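African horse sickness virus (serotype 4) VP7 (African horsesickness virus, PDB 1AHS) forms the surface of the viral core as a homotrimeric capsid protein that binds VP3; this chain is the VP7 top domain. Local coordinates at residues 99-102 with 103-106. Sequence-based numbering, arbitrary orientation.
Sequences AWNT and IAPV
Trp100 reaches round the turn to Ala104 and Val106, while Asn101 holds the turn itself together. With CG anti to the backbone N, the indole of Trp100 lies alongside the following turn, and its N-H meets the carbonyl of Ala104 obliquely. The hydrogen bond from Trp100 NE1 to Ala104 O is 2.9 Å long and somewhat bent. The oxygen lies almost in the indole plane, but seen from the acceptor the donor is tilted well out of the carbonyl plane. Val106 brings one methyl over a face of the same ring, a CH-pi contact with CG2 3.9 Å from the centroid of the five-membered ring of Trp100. CG2 of Val106 is also 3.6 Å from Trp100 NE1, toward the nitrogen side of the indole. The opposite face is approached near its rim by the backbone N of Thr102, so the ring is flanked on both faces and hydrogen-bonded through its nitrogen edge.

Asn101 starts an Asx turn: its OD1 accepts from Ile103 N, two residues on, and also from Ala104 N. Its CG stands between the backbone N and the carbonyl carbon (chi1 66°), which sends OD1 forward along the chain. Ala104 N lies 2.8 Å from Asn101 OD1, nearly straight (172°) and on a lone pair in the carbonyl plane; Ile103 N, also 2.8 Å from Asn101 OD1, is more bent and tilted from that plane. This double grip probably fixes the amide's rotation and the course of the turn.

Asn46 of helix 46-49 adds a second donor to Ala104 O and accepts from Val106 N. Trp100 also packs on Leu49 of that helix and Phe61 of strand 59-65. The turn thus links the two main sheets of the jelly-roll beta-sandwich top domain of orbivirus VP7, from strand 98-100, outermost within this chain in the five-stranded antiparallel sheet, into strand 106-110 of the four-stranded one.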
loop_
_atom_site.group_PDB
_atom_site.type_symbol
_atom_site.label_atom_id
_atom_site.label_comp_id
_atom_site.label_asym_id
_atom_site.label_seq_id
_atom_site.Cartn_x
_atom_site.Cartn_y
_atom_site.Cartn_z
ATOM N N ALA B 99 20.424 -3.594 -10.013
ATOM C CA ALA B 99 20.885 -2.225 -10.392
ATOM C C ALA B 99 20.527 -1.990 -11.850
ATOM O O ALA B 99 21.046 -2.668 -12.725
ATOM C CB ALA B 99 22.399 -2.098 -10.209
ATOM N N TRP B 100 19.626 -1.064 -12.122
ATOM C CA TRP B 100 19.187 -0.817 -13.488
ATOM C C TRP B 100 19.749 0.498 -14.021
ATOM O O TRP B 100 19.638 1.538 -13.364
ATOM C CB TRP B 100 17.670 -0.756 -13.531
ATOM C CG TRP B 100 17.119 -0.558 -14.875
ATOM C CD1 TRP B 100 17.553 -1.148 -16.024
ATOM C CD2 TRP B 100 15.960 0.223 -15.228
ATOM N NE1 TRP B 100 16.727 -0.782 -17.077
ATOM C CE2 TRP B 100 15.752 0.058 -16.612
ATOM C CE3 TRP B 100 15.083 1.023 -14.506
ATOM C CZ2 TRP B 100 14.707 0.673 -17.289
ATOM C CZ3 TRP B 100 14.045 1.629 -15.174
ATOM C CH2 TRP B 100 13.860 1.455 -16.547
ATOM N N ASN B 101 20.235 0.483 -15.256
ATOM C CA ASN B 101 20.809 1.685 -15.755
ATOM C C ASN B 101 19.844 2.660 -16.360
ATOM O O ASN B 101 20.276 3.701 -16.810
ATOM C CB ASN B 101 21.975 1.391 -16.681
ATOM C CG ASN B 101 21.553 0.701 -17.946
ATOM O OD1 ASN B 101 20.405 0.813 -18.380
ATOM N ND2 ASN B 101 22.491 0.022 -18.582
ATOM N N THR B 102 18.553 2.351 -16.375
ATOM C CA THR B 102 17.556 3.282 -16.928
ATOM C C THR B 102 17.344 3.122 -18.417
ATOM O O THR B 102 16.303 3.484 -18.971
ATOM C CB THR B 102 18.012 4.704 -16.609
ATOM O OG1 THR B 102 17.821 4.930 -15.206
ATOM C CG2 THR B 102 17.385 5.731 -17.461
ATOM N N ILE B 103 18.306 2.465 -19.049
ATOM C CA ILE B 103 18.313 2.313 -20.497
ATOM C C ILE B 103 17.932 0.957 -20.983
ATOM O O ILE B 103 17.153 0.831 -21.935
ATOM C CB ILE B 103 19.749 2.560 -21.080
ATOM C CG1 ILE B 103 20.239 3.938 -20.701
ATOM C CG2 ILE B 103 19.743 2.480 -22.603
ATOM C CD1 ILE B 103 19.312 5.010 -21.200
ATOM N N ALA B 104 18.615 -0.039 -20.425
ATOM C CA ALA B 104 18.430 -1.430 -20.812
ATOM C C ALA B 104 16.989 -1.916 -20.723
ATOM O O ALA B 104 16.186 -1.417 -19.895
ATOM C CB ALA B 104 19.358 -2.326 -20.004
ATOM N N PRO B 105 16.624 -2.889 -21.586
ATOM C CA PRO B 105 15.271 -3.461 -21.623
ATOM C C PRO B 105 14.914 -4.306 -20.386
ATOM O O PRO B 105 15.734 -5.117 -19.923
ATOM C CB PRO B 105 15.304 -4.302 -22.902
ATOM C CG PRO B 105 16.696 -4.783 -22.929
ATOM C CD PRO B 105 17.489 -3.540 -22.589
ATOM N N VAL B 106 13.735 -4.040 -19.814
ATOM C CA VAL B 106 13.218 -4.796 -18.674
ATOM C C VAL B 106 11.997 -5.512 -19.220
ATOM O O VAL B 106 11.067 -4.853 -19.669
ATOM C CB VAL B 106 12.802 -3.872 -17.551
ATOM C CG1 VAL B 106 12.124 -4.646 -16.461
ATOM C CG2 VAL B 106 14.027 -3.211 -16.980
#